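Long-range contacts in topoisomerase IV subunit A (Escherichia coli, PDB 1ZVT), which forms with its partner subunit a type II topoisomerase that decatenates DNA and removes supercoils, its C-terminal domain probably binding DNA and guiding substrate choice: residues H133-V138 and D188-L193; L148-A153 and R233-I238; Q199-I204 and K212-E217; T203-K208 and I238-I243. All blocks are in the same frame, centred on the assembly; numbering follows the deposited sequence.

Contacts 1 and 2 join different sheets of the beta-pinwheel, while contacts 3 and 4 build its last one. Contact 1 sets the loop before strand 138-139 against strand 190-196, and contact 2, its centre about 12 Å from that of contact 1, packs strand 146-151, of the same sheet as strand 190-196, against the loop 233-238. Contacts 3 and 4, centres about 12 Å apart, both start from strand 201-206, flanked by strands 209-213 and 240-244. Along the chain contacts 1 and 2 interlock, contact 3 falls within the span of contact 2, and contact 4 alternates with contact 2, sharing Ile238. Through Ile204 and Ile238 the last sheet packs onto Ile150 of the preceding one.

Contact 1: H133-V138 and D188-L193; sequences HVMPPV and DGLAQL
Met135 reaches Leu190 and Leu193 through a side chain bent at every bond: its CG lies opposite the carbonyl carbon (chi1 -61°), and chi2 and chi3, -58° and -67°, curl the sulfur and terminal methyl onto the partner strand. The contact is a seam between adjacent blades of the beta-pinwheel. Loop 133-138 leads into strand 138-139, which borders strand 97-101 of one sheet, while 190-193 begins strand 190-196 at the edge of the next. No direct hydrogen bond spans the two segments. Instead Met135 SD sits 3.4 Å from Leu190 O, and Met135 CE approaches Leu190 CG at 4.0 Å, the two side chains crossing at about a right angle. The same methyl, CE of Met135, lies 4.1 Å from Leu193 CB. A pliable thioether suits this place, because it can follow the outline of two leucines at once.

Leu190 and Leu193, three residues apart, can both turn to Met135 because a classic beta bulge lies between them: Ala191 and Gln192 together face Ile150 of strand 146-151, which shifts the usual alternation of sides by one residue. Leu193 also packs on Leu99 and Ala101 of strand 97-101, so its surroundings are largely apolar, as a leucine requires. Farther along, Val138 turns its CG2 methyl to within 3.7 Å of Leu193 O.

Pro136 has no N-H to offer the strand, but its carbonyl takes part: a single water donates to both segments, 2.7 Å from Pro136 O and 3.0 Å from Leu193 O, and so bridges the two carbonyls.

Contact 2: L148-A153 and R233-I238; sequences LAITQA and RGLQRI
Ile150 CG2 is the apolar centre of the contact, 4.1 Å from Leu235 CD2 and 4.0 Å from Ile238 CD1. The side chains cross at about a right angle, the branch methyl touching the terminal methyls of both partners. Isoleucine suits the place because its beta branch serves two neighbours: CG2 faces the loop, while CG1 stands anti to the carbonyl carbon (chi1 -54°) and carries CD1 toward Ile204 of strand 201-206. Beside this patch Gln236 lays its aliphatic part along the turn after the strand, its CG 3.7 Å from Ala153 O.

In the next shell, Leu235 is the centre of an inverse gamma turn, closed by a weak bond of 3.0 Å from Gln236 N to Gly234 O. Gly234 has a positive phi (81°), which comes easily without a side chain. The turn ending strand 146-151 is held by Thr151, whose OG1 accepts from Arg155 N, and by Asp188, whose OD1 accepts from Ala153 N. Ile204 and Met156 also pack on Leu235.

A water donates to Gln152 O and accepts from Arg237 N. Another donates to Thr151 O and Leu235 O, at 2.9 Å and 2.8 Å, satisfying two acceptors that could not pair directly.

Contact 3: Q199-I204 and K212-E217; sequences QSTLTI and KLRPEE
Leu202 and Leu213 face each other as an antiparallel hydrogen-bonded pair, on segments whose end-to-end directions differ by 160°. Leu202 N donates to Leu213 O at 3.0 Å, and the return bond from Leu213 N to Leu202 O is shorter, 2.7 Å, and nearly straight at 170°. Thr203 and Lys212 follow as a non-hydrogen-bonded pair.

The side chains of Leu202 and Leu213 leave on one face of the sheet, where Leu213 CD1 meets Ile204 CD1 at 3.9 Å. This buried face suits branched aliphatic residues, and Leu202 also packs there on Leu148 and Leu196. Thr203 and Lys212 lie on the other face. Lys212, exposed, runs extended as far as CE past the threonines, its CE 3.8 Å from Thr201 CG2: its methylenes pack while its charged end is carried farther out.

The pairing belongs to the beta hairpin of strands 201-206 and 209-213, which leads, through Arg214, into helix 215-219. Arg214 occupies the N-cap position, and Pro215, whose ring fits the first turn of a helix, rests its CD 3.4 Å from Ser200 O. The side-chain amide of Gln199 lies against CB and CG of the same ring.

Glu217 ties down this helix start. Its OE1 accepts from Arg214 N at 2.7 Å and from Arg214 NE at 3.1 Å, the latter bond straight and in the guanidinium plane. Arg214 NH2 completes the side-on grip with a 2.8 Å salt bridge to Glu217 OE2.

Contact 4: T203-K208 and I238-I243; sequences TIHVGK and IDRVEI
His205 meets both Arg240 and Glu242, at different parts of its ring. Arg240 passes over one ring face, its CD 4.1 Å from the centroid of the His205 ring in a CH-pi contact, a role open to arginine because its chain is aliphatic up to the guanidinium. Glu242 comes to the ring's edge. His205 NE2 donates to Glu242 OE1 at 2.9 Å, the oxygen 22° out of the ring plane, and the carboxylate is turned 51° against the ring. The carboxylate would tend to stabilise a positive charge on the imidazole, and the nearby guanidinium of Arg240 to oppose it.

Behind these side chains the strands pair antiparallel. His205 N donates to Arg240 O at 2.8 Å, whereas His205 O takes Asp239 N at 3.0 Å and Arg240 N only weakly, because Asp239 and Arg240 form a classic beta bulge opposite His205. Asp239 CG is set between the backbone N and the carbonyl carbon (chi1 57°), and from there its OD2 accepts from Gly207 N at 2.9 Å. Gly207 has a positive phi, which a residue without a side chain adopts easily.

On the opposite face Ile204 CG2 meets Ile238 CG2 at 3.7 Å. Strand 201-206 runs in the middle of its sheet, with 240-244 on one flank and 209-213 on the other, and Val241 and Ile243 touch Tyr194 of strand 190-196.

Contact 1: H133-V138 and D188-L193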
loop_
_atom_site.group_PDB
_atom_site.type_symbol
_atom_site.label_atom_id
_atom_site.label_comp_id
_atom_site.label_asym_id
_atom_site.label_seq_id
_atom_site.Cartn_x
_atom_site.Cartn_y
_atom_site.Cartn_z
ATOM N N HIS A 133 -1.794 -11.835 -1.528
ATOM C CA HIS A 133 -2.380 -10.659 -0.880
ATOM C C HIS A 133 -1.847 -9.404 -1.517
ATOM O O HIS A 133 -0.767 -9.409 -2.128
ATOM C CB HIS A 133 -2.021 -10.652 0.607
ATOM C CG HIS A 133 -2.369 -11.932 1.299
ATOM N ND1 HIS A 133 -1.503 -13.002 1.352
ATOM C CD2 HIS A 133 -3.510 -12.338 1.901
ATOM C CE1 HIS A 133 -2.089 -14.009 1.979
ATOM N NE2 HIS A 133 -3.303 -13.626 2.335
ATOM N N VAL A 134 -2.589 -8.320 -1.338
ATOM C CA VAL A 134 -2.191 -7.013 -1.868
ATOM C C VAL A 134 -1.106 -6.402 -0.965
ATOM O O VAL A 134 -1.245 -6.438 0.275
ATOM C CB VAL A 134 -3.397 -6.027 -1.901
ATOM C CG1 VAL A 134 -2.955 -4.672 -2.472
ATOM C CG2 VAL A 134 -4.573 -6.582 -2.719
ATOM N N MET A 135 -0.057 -5.808 -1.552
ATOM C CA MET A 135 0.923 -5.069 -0.770
ATOM C C MET A 135 0.361 -3.677 -0.462
ATOM O O MET A 135 -0.469 -3.148 -1.189
ATOM C CB MET A 135 2.238 -4.875 -1.532
ATOM C CG MET A 135 2.948 -6.151 -1.917
ATOM S SD MET A 135 3.363 -7.226 -0.535
ATOM C CE MET A 135 4.602 -6.257 0.353
ATOM N N PRO A 136 0.848 -3.045 0.611
ATOM C CA PRO A 136 0.423 -1.657 0.805
ATOM C C PRO A 136 0.851 -0.773 -0.387
ATOM O O PRO A 136 2.037 -0.780 -0.712
ATOM C CB PRO A 136 1.220 -1.233 2.046
ATOM C CG PRO A 136 1.468 -2.521 2.795
ATOM C CD PRO A 136 1.750 -3.521 1.671
ATOM N N PRO A 137 -0.084 -0.061 -1.056
ATOM C CA PRO A 137 0.310 0.824 -2.192
ATOM C C PRO A 137 1.330 1.831 -1.748
ATOM O O PRO A 137 1.266 2.300 -0.607
ATOM C CB PRO A 137 -1.008 1.546 -2.569
ATOM C CG PRO A 137 -2.066 0.544 -2.140
ATOM C CD PRO A 137 -1.538 -0.044 -0.846
ATOM N N VAL A 138 2.271 2.173 -2.623
ATOM C CA VAL A 138 3.306 3.123 -2.278
ATOM C C VAL A 138 3.202 4.300 -3.215
ATOM O O VAL A 138 3.218 4.129 -4.437
ATOM C CB VAL A 138 4.707 2.531 -2.378
ATOM C CG1 VAL A 138 5.772 3.564 -1.905
ATOM C CG2 VAL A 138 4.795 1.237 -1.551
ATOM N N ASP A 188 7.025 -18.632 0.803
ATOM C CA ASP A 188 7.812 -17.451 0.553
ATOM C C ASP A 188 6.871 -16.409 -0.012
ATOM O O ASP A 188 5.718 -16.703 -0.308
ATOM C CB ASP A 188 8.948 -17.732 -0.423
ATOM C CG ASP A 188 10.076 -16.702 -0.349
ATOM O OD1 ASP A 188 9.993 -15.701 0.425
ATOM O OD2 ASP A 188 11.086 -16.932 -1.041
ATOM N N GLY A 189 7.359 -15.187 -0.175
ATOM C CA GLY A 189 6.469 -14.119 -0.628
ATOM C C GLY A 189 7.173 -12.795 -0.426
ATOM O O GLY A 189 8.251 -12.745 0.184
ATOM N N LEU A 190 6.586 -11.737 -0.981
ATOM C CA LEU A 190 7.156 -10.410 -0.831
ATOM C C LEU A 190 6.651 -9.865 0.521
ATOM O O LEU A 190 5.433 -9.679 0.703
ATOM C CB LEU A 190 6.751 -9.558 -2.050
ATOM C CG LEU A 190 7.118 -8.089 -2.130
ATOM C CD1 LEU A 190 8.640 -7.918 -2.030
ATOM C CD2 LEU A 190 6.548 -7.490 -3.420
ATOM N N ALA A 191 7.583 -9.679 1.475
ATOM C CA ALA A 191 7.299 -9.243 2.856
ATOM C C ALA A 191 7.227 -7.745 3.019
ATOM O O ALA A 191 6.378 -7.253 3.780
ATOM C CB ALA A 191 8.372 -9.765 3.799
ATOM N N GLN A 192 8.144 -7.031 2.372
ATOM C CA GLN A 192 8.174 -5.572 2.464
ATOM C C GLN A 192 8.481 -5.018 1.090
ATOM O O GLN A 192 9.254 -5.626 0.345
ATOM C CB GLN A 192 9.301 -5.105 3.383
ATOM C CG GLN A 192 9.277 -5.699 4.804
ATOM C CD GLN A 192 8.443 -4.930 5.791
ATOM O OE1 GLN A 192 8.094 -5.463 6.844
ATOM N NE2 GLN A 192 8.156 -3.674 5.497
ATOM N N LEU A 193 7.909 -3.868 0.768
ATOM C CA LEU A 193 8.181 -3.237 -0.516
ATOM C C LEU A 193 8.168 -1.739 -0.342
ATOM O O LEU A 193 7.123 -1.160 0.052
ATOM C CB LEU A 193 7.073 -3.619 -1.522
ATOM C CG LEU A 193 7.170 -3.115 -2.972
ATOM C CD1 LEU A 193 8.451 -3.634 -3.651
ATOM C CD2 LEU A 193 5.957 -3.560 -3.789
HETATM O O HOH W 1 4.278 -2.003 0.155
#

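Contact 2: L148-A153 and R233-I238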
loop_
_atom_site.group_PDB
_atom_site.type_symbol
_atom_site.label_atom_id
_atom_site.label_comp_id
_atom_site.label_asym_id
_atom_site.label_seq_id
_atom_site.Cartn_x
_atom_site.Cartn_y
_atom_site.Cartn_z
ATOM N N LEU A 148 12.699 -1.134 -3.370
ATOM C CA LEU A 148 13.427 -2.079 -2.536
ATOM C C LEU A 148 12.440 -3.139 -2.097
ATOM O O LEU A 148 11.371 -2.823 -1.542
ATOM C CB LEU A 148 14.063 -1.383 -1.322
ATOM C CG LEU A 148 14.776 -2.320 -0.350
ATOM C CD1 LEU A 148 15.988 -3.020 -0.972
ATOM C CD2 LEU A 148 15.196 -1.585 0.910
ATOM N N ALA A 149 12.754 -4.386 -2.436
ATOM C CA ALA A 149 11.883 -5.502 -2.095
ATOM C C ALA A 149 12.615 -6.414 -1.148
ATOM O O ALA A 149 13.809 -6.673 -1.322
ATOM C CB ALA A 149 11.533 -6.315 -3.386
ATOM N N ILE A 150 11.900 -6.914 -0.139
ATOM C CA ILE A 150 12.462 -7.871 0.818
ATOM C C ILE A 150 11.493 -9.041 0.904
ATOM O O ILE A 150 10.303 -8.833 1.127
ATOM C CB ILE A 150 12.604 -7.260 2.250
ATOM C CG1 ILE A 150 13.425 -5.950 2.174
ATOM C CG2 ILE A 150 13.236 -8.300 3.208
ATOM C CD1 ILE A 150 13.504 -5.242 3.552
ATOM N N THR A 151 11.986 -10.260 0.704
ATOM C CA THR A 151 11.107 -11.435 0.758
ATOM C C THR A 151 10.986 -12.055 2.156
ATOM O O THR A 151 11.820 -11.797 3.043
ATOM C CB THR A 151 11.574 -12.556 -0.203
ATOM O OG1 THR A 151 12.777 -13.157 0.287
ATOM C CG2 THR A 151 11.839 -11.996 -1.598
ATOM N N GLN A 152 9.989 -12.929 2.309
ATOM C CA GLN A 152 9.746 -13.644 3.558
ATOM C C GLN A 152 10.964 -14.509 3.910
ATOM O O GLN A 152 11.277 -14.713 5.087
ATOM C CB GLN A 152 8.495 -14.496 3.359
ATOM C CG GLN A 152 8.023 -15.337 4.495
ATOM C CD GLN A 152 6.841 -16.202 4.085
ATOM O OE1 GLN A 152 6.769 -17.385 4.447
ATOM N NE2 GLN A 152 5.920 -15.626 3.298
ATOM N N ALA A 153 11.647 -15.014 2.883
ATOM C CA ALA A 153 12.835 -15.858 3.087
ATOM C C ALA A 153 14.054 -15.038 3.490
ATOM O O ALA A 153 15.036 -15.577 4.013
ATOM C CB ALA A 153 13.127 -16.711 1.831
ATOM N N ARG A 233 21.210 -13.773 5.986
ATOM C CA ARG A 233 20.934 -14.752 7.040
ATOM C C ARG A 233 20.218 -14.107 8.212
ATOM O O ARG A 233 20.637 -13.066 8.706
ATOM C CB ARG A 233 22.202 -15.432 7.572
ATOM C CG ARG A 233 21.894 -16.838 8.117
ATOM C CD ARG A 233 22.753 -17.264 9.306
ATOM N NE ARG A 233 24.155 -17.427 8.947
ATOM C CZ ARG A 233 25.120 -17.791 9.795
ATOM N NH1 ARG A 233 24.849 -18.049 11.073
ATOM N NH2 ARG A 233 26.365 -17.904 9.356
ATOM N N GLY A 234 19.140 -14.744 8.657
ATOM C CA GLY A 234 18.404 -14.276 9.817
ATOM C C GLY A 234 17.432 -13.146 9.549
ATOM O O GLY A 234 16.753 -12.694 10.469
ATOM N N LEU A 235 17.326 -12.693 8.299
ATOM C CA LEU A 235 16.383 -11.600 7.982
ATOM C C LEU A 235 14.968 -12.126 7.681
ATOM O O LEU A 235 14.465 -11.997 6.562
ATOM C CB LEU A 235 16.911 -10.724 6.830
ATOM C CG LEU A 235 16.290 -9.330 6.669
ATOM C CD1 LEU A 235 16.712 -8.406 7.790
ATOM C CD2 LEU A 235 16.701 -8.755 5.320
ATOM N N GLN A 236 14.354 -12.738 8.686
ATOM C CA GLN A 236 13.012 -13.283 8.606
ATOM C C GLN A 236 12.246 -12.807 9.832
ATOM O O GLN A 236 12.853 -12.636 10.895
ATOM C CB GLN A 236 13.062 -14.807 8.627
ATOM C CG GLN A 236 13.687 -15.411 7.402
ATOM C CD GLN A 236 13.475 -16.895 7.367
ATOM O OE1 GLN A 236 12.475 -17.384 6.836
ATOM N NE2 GLN A 236 14.395 -17.626 7.950
ATOM N N ARG A 237 10.931 -12.601 9.675
ATOM C CA ARG A 237 10.043 -12.103 10.736
ATOM C C ARG A 237 10.545 -10.756 11.232
ATOM O O ARG A 237 10.721 -10.528 12.421
ATOM C CB ARG A 237 9.852 -13.124 11.873
ATOM C CG ARG A 237 9.325 -14.487 11.365
ATOM C CD ARG A 237 8.873 -15.372 12.520
ATOM N NE ARG A 237 9.921 -15.583 13.520
ATOM C CZ ARG A 237 9.942 -16.599 14.383
ATOM N NH1 ARG A 237 8.988 -17.526 14.363
ATOM N NH2 ARG A 237 10.933 -16.701 15.259
ATOM N N ILE A 238 10.837 -9.881 10.279
ATOM C CA ILE A 238 11.216 -8.502 10.626
ATOM C C ILE A 238 10.133 -7.872 11.501
ATOM O O ILE A 238 8.936 -7.964 11.175
ATOM C CB ILE A 238 11.338 -7.669 9.355
ATOM C CG1 ILE A 238 12.519 -8.151 8.526
ATOM C CG2 ILE A 238 11.539 -6.188 9.688
ATOM C CD1 ILE A 238 12.523 -7.537 7.096
HETATM O O HOH W 2 11.929 -11.141 5.818
HETATM O O HOH W 3 9.829 -13.946 7.290
#

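Contact 3: Q199-I204 and K212-E217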
loop_
_atom_site.group_PDB
_atom_site.type_symbol
_atom_site.label_atom_id
_atom_site.label_comp_id
_atom_site.label_asym_id
_atom_site.label_seq_id
_atom_site.Cartn_x
_atom_site.Cartn_y
_atom_site.Cartn_z
ATOM N N GLN A 199 19.624 8.108 -1.405
ATOM C CA GLN A 199 20.586 8.102 -0.302
ATOM C C GLN A 199 19.952 7.682 1.032
ATOM O O GLN A 199 20.365 8.128 2.110
ATOM C CB GLN A 199 21.306 9.461 -0.187
ATOM C CG GLN A 199 22.337 9.722 -1.310
ATOM C CD GLN A 199 23.466 8.669 -1.356
ATOM O OE1 GLN A 199 24.313 8.612 -0.465
ATOM N NE2 GLN A 199 23.472 7.838 -2.405
ATOM N N SER A 200 18.947 6.811 0.961
ATOM C CA SER A 200 18.303 6.314 2.177
ATOM C C SER A 200 19.128 5.298 2.967
ATOM O O SER A 200 19.966 4.561 2.403
ATOM C CB SER A 200 16.944 5.690 1.831
ATOM O OG SER A 200 16.126 6.618 1.153
ATOM N N THR A 201 18.856 5.243 4.273
ATOM C CA THR A 201 19.403 4.231 5.174
ATOM C C THR A 201 18.215 3.499 5.771
ATOM O O THR A 201 17.215 4.131 6.079
ATOM C CB THR A 201 20.238 4.872 6.309
ATOM O OG1 THR A 201 21.380 5.527 5.741
ATOM C CG2 THR A 201 20.687 3.849 7.335
ATOM N N LEU A 202 18.326 2.170 5.856
ATOM C CA LEU A 202 17.331 1.299 6.493
ATOM C C LEU A 202 17.960 0.620 7.695
ATOM O O LEU A 202 19.055 0.038 7.601
ATOM C CB LEU A 202 16.843 0.215 5.523
ATOM C CG LEU A 202 15.652 0.620 4.648
ATOM C CD1 LEU A 202 16.100 1.359 3.418
ATOM C CD2 LEU A 202 14.912 -0.624 4.261
ATOM N N THR A 203 17.261 0.663 8.819
ATOM C CA THR A 203 17.679 -0.083 9.985
ATOM C C THR A 203 16.580 -1.099 10.226
ATOM O O THR A 203 15.430 -0.727 10.348
ATOM C CB THR A 203 17.842 0.831 11.203
ATOM O OG1 THR A 203 18.849 1.823 10.917
ATOM C CG2 THR A 203 18.253 0.047 12.419
ATOM N N ILE A 204 16.950 -2.372 10.266
ATOM C CA ILE A 204 15.969 -3.459 10.318
ATOM C C ILE A 204 16.232 -4.270 11.569
ATOM O O ILE A 204 17.381 -4.660 11.822
ATOM C CB ILE A 204 16.080 -4.356 9.041
ATOM C CG1 ILE A 204 15.883 -3.527 7.765
ATOM C CG2 ILE A 204 15.099 -5.530 9.087
ATOM C CD1 ILE A 204 16.080 -4.301 6.464
ATOM N N LYS A 212 21.992 -2.417 9.949
ATOM C CA LYS A 212 21.902 -1.068 9.430
ATOM C C LYS A 212 22.454 -1.091 8.000
ATOM O O LYS A 212 23.587 -1.540 7.761
ATOM C CB LYS A 212 22.677 -0.093 10.325
ATOM C CG LYS A 212 22.512 1.368 9.906
ATOM C CD LYS A 212 23.129 2.348 10.899
ATOM C CE LYS A 212 22.576 3.734 10.582
ATOM N NZ LYS A 212 23.512 4.875 10.856
ATOM N N LEU A 213 21.636 -0.665 7.044
ATOM C CA LEU A 213 22.017 -0.687 5.646
ATOM C C LEU A 213 22.050 0.734 5.140
ATOM O O LEU A 213 21.010 1.308 4.843
ATOM C CB LEU A 213 21.018 -1.519 4.831
ATOM C CG LEU A 213 20.802 -2.919 5.397
ATOM C CD1 LEU A 213 19.561 -3.561 4.796
ATOM C CD2 LEU A 213 22.050 -3.769 5.160
ATOM N N ARG A 214 23.245 1.312 5.069
ATOM C CA ARG A 214 23.392 2.631 4.467
ATOM C C ARG A 214 23.403 2.484 2.945
ATOM O O ARG A 214 23.415 1.358 2.441
ATOM C CB ARG A 214 24.691 3.308 4.926
ATOM C CG ARG A 214 24.851 3.436 6.438
ATOM C CD ARG A 214 26.324 3.676 6.759
ATOM N NE ARG A 214 27.161 2.660 6.115
ATOM C CZ ARG A 214 28.493 2.633 6.132
ATOM N NH1 ARG A 214 29.182 3.574 6.773
ATOM N NH2 ARG A 214 29.138 1.657 5.498
ATOM N N PRO A 215 23.431 3.612 2.205
ATOM C CA PRO A 215 23.517 3.526 0.743
ATOM C C PRO A 215 24.598 2.558 0.256
ATOM O O PRO A 215 24.362 1.814 -0.705
ATOM C CB PRO A 215 23.837 4.960 0.328
ATOM C CG PRO A 215 23.196 5.775 1.389
ATOM C CD PRO A 215 23.365 5.012 2.660
ATOM N N GLU A 216 25.758 2.575 0.919
ATOM C CA GLU A 216 26.858 1.653 0.600
ATOM C C GLU A 216 26.416 0.193 0.622
ATOM O O GLU A 216 26.676 -0.547 -0.327
ATOM C CB GLU A 216 28.079 1.892 1.504
ATOM C CG GLU A 216 28.790 3.242 1.254
ATOM C CD GLU A 216 28.219 4.425 2.050
ATOM O OE1 GLU A 216 27.087 4.358 2.586
ATOM O OE2 GLU A 216 28.923 5.451 2.130
ATOM N N GLU A 217 25.729 -0.217 1.690
ATOM C CA GLU A 217 25.226 -1.586 1.784
ATOM C C GLU A 217 24.107 -1.862 0.762
ATOM O O GLU A 217 24.034 -2.939 0.186
ATOM C CB GLU A 217 24.737 -1.888 3.205
ATOM C CG GLU A 217 25.852 -2.019 4.263
ATOM C CD GLU A 217 26.385 -0.681 4.757
ATOM O OE1 GLU A 217 25.696 0.344 4.585
ATOM O OE2 GLU A 217 27.510 -0.642 5.319
#

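Contact 4: T203-K208 and I238-I243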
loop_
_atom_site.group_PDB
_atom_site.type_symbol
_atom_site.label_atom_id
_atom_site.label_comp_id
_atom_site.label_asym_id
_atom_site.label_seq_id
_atom_site.Cartn_x
_atom_site.Cartn_y
_atom_site.Cartn_z
ATOM N N THR A 203 17.261 0.663 8.819
ATOM C CA THR A 203 17.679 -0.083 9.985
ATOM C C THR A 203 16.580 -1.099 10.226
ATOM O O THR A 203 15.430 -0.727 10.348
ATOM C CB THR A 203 17.842 0.831 11.203
ATOM O OG1 THR A 203 18.849 1.823 10.917
ATOM C CG2 THR A 203 18.253 0.047 12.419
ATOM N N ILE A 204 16.950 -2.372 10.266
ATOM C CA ILE A 204 15.969 -3.459 10.318
ATOM C C ILE A 204 16.232 -4.270 11.569
ATOM O O ILE A 204 17.381 -4.660 11.822
ATOM C CB ILE A 204 16.080 -4.356 9.041
ATOM C CG1 ILE A 204 15.883 -3.527 7.765
ATOM C CG2 ILE A 204 15.099 -5.530 9.087
ATOM C CD1 ILE A 204 16.080 -4.301 6.464
ATOM N N HIS A 205 15.182 -4.540 12.357
ATOM C CA HIS A 205 15.333 -5.342 13.555
ATOM C C HIS A 205 14.522 -6.613 13.462
ATOM O O HIS A 205 13.440 -6.618 12.892
ATOM C CB HIS A 205 14.853 -4.595 14.785
ATOM C CG HIS A 205 15.417 -3.217 14.917
ATOM N ND1 HIS A 205 16.158 -2.830 16.007
ATOM C CD2 HIS A 205 15.335 -2.135 14.111
ATOM C CE1 HIS A 205 16.508 -1.568 15.873
ATOM N NE2 HIS A 205 16.008 -1.115 14.739
ATOM N N VAL A 206 15.088 -7.692 13.984
ATOM C CA VAL A 206 14.374 -8.929 14.203
ATOM C C VAL A 206 14.683 -9.264 15.655
ATOM O O VAL A 206 15.796 -9.717 15.956
ATOM C CB VAL A 206 14.935 -10.087 13.324
ATOM C CG1 VAL A 206 14.251 -11.391 13.647
ATOM C CG2 VAL A 206 14.843 -9.769 11.806
ATOM N N GLY A 207 13.712 -9.059 16.538
ATOM C CA GLY A 207 13.968 -9.171 17.986
ATOM C C GLY A 207 15.138 -8.273 18.371
ATOM O O GLY A 207 15.180 -7.093 17.996
ATOM N N LYS A 208 16.106 -8.850 19.075
ATOM C CA LYS A 208 17.270 -8.105 19.561
ATOM C C LYS A 208 18.463 -8.141 18.589
ATOM O O LYS A 208 19.600 -7.858 18.991
ATOM C CB LYS A 208 17.702 -8.605 20.955
ATOM C CG LYS A 208 16.613 -8.583 22.048
ATOM C CD LYS A 208 15.716 -7.357 21.980
ATOM C CE LYS A 208 14.762 -7.301 23.169
ATOM N NZ LYS A 208 13.514 -6.528 22.832
ATOM N N ILE A 238 10.837 -9.881 10.279
ATOM C CA ILE A 238 11.216 -8.502 10.626
ATOM C C ILE A 238 10.133 -7.872 11.501
ATOM O O ILE A 238 8.936 -7.964 11.175
ATOM C CB ILE A 238 11.338 -7.669 9.355
ATOM C CG1 ILE A 238 12.519 -8.151 8.526
ATOM C CG2 ILE A 238 11.539 -6.188 9.688
ATOM C CD1 ILE A 238 12.523 -7.537 7.096
ATOM N N ASP A 239 10.531 -7.226 12.603
ATOM C CA ASP A 239 9.542 -6.559 13.438
ATOM C C ASP A 239 9.733 -5.054 13.603
ATOM O O ASP A 239 8.846 -4.389 14.123
ATOM C CB ASP A 239 9.371 -7.265 14.780
ATOM C CG ASP A 239 10.662 -7.376 15.546
ATOM O OD1 ASP A 239 11.440 -6.399 15.581
ATOM O OD2 ASP A 239 10.914 -8.474 16.088
ATOM N N ARG A 240 10.838 -4.495 13.122
ATOM C CA ARG A 240 10.949 -3.033 13.124
ATOM C C ARG A 240 11.776 -2.601 11.938
ATOM O O ARG A 240 12.805 -3.218 11.673
ATOM C CB ARG A 240 11.597 -2.542 14.446
ATOM C CG ARG A 240 11.561 -1.011 14.638
ATOM C CD ARG A 240 12.173 -0.596 16.011
ATOM N NE ARG A 240 11.483 -1.193 17.174
ATOM C CZ ARG A 240 11.724 -0.840 18.444
ATOM N NH1 ARG A 240 12.636 0.094 18.719
ATOM N NH2 ARG A 240 11.076 -1.430 19.443
ATOM N N VAL A 241 11.323 -1.567 11.220
ATOM C CA VAL A 241 12.104 -0.992 10.138
ATOM C C VAL A 241 12.070 0.519 10.310
ATOM O O VAL A 241 11.007 1.094 10.514
ATOM C CB VAL A 241 11.533 -1.328 8.748
ATOM C CG1 VAL A 241 12.384 -0.675 7.668
ATOM C CG2 VAL A 241 11.474 -2.842 8.508
ATOM N N GLU A 242 13.233 1.154 10.226
ATOM C CA GLU A 242 13.290 2.624 10.267
ATOM C C GLU A 242 13.985 3.070 9.006
ATOM O O GLU A 242 15.103 2.644 8.755
ATOM C CB GLU A 242 14.066 3.080 11.503
ATOM C CG GLU A 242 13.362 2.688 12.793
ATOM C CD GLU A 242 14.332 2.494 13.931
ATOM O OE1 GLU A 242 15.130 1.522 13.901
ATOM O OE2 GLU A 242 14.300 3.333 14.848
ATOM N N ILE A 243 13.317 3.906 8.212
ATOM C CA ILE A 243 13.870 4.385 6.950
ATOM C C ILE A 243 14.165 5.869 7.102
ATOM O O ILE A 243 13.270 6.650 7.383
ATOM C CB ILE A 243 12.866 4.170 5.793
ATOM C CG1 ILE A 243 12.498 2.684 5.704
ATOM C CG2 ILE A 243 13.437 4.661 4.482
ATOM C CD1 ILE A 243 11.343 2.390 4.779
HETATM O O HOH W 4 17.651 3.963 9.430
HETATM O O HOH W 5 12.813 -5.692 17.558
#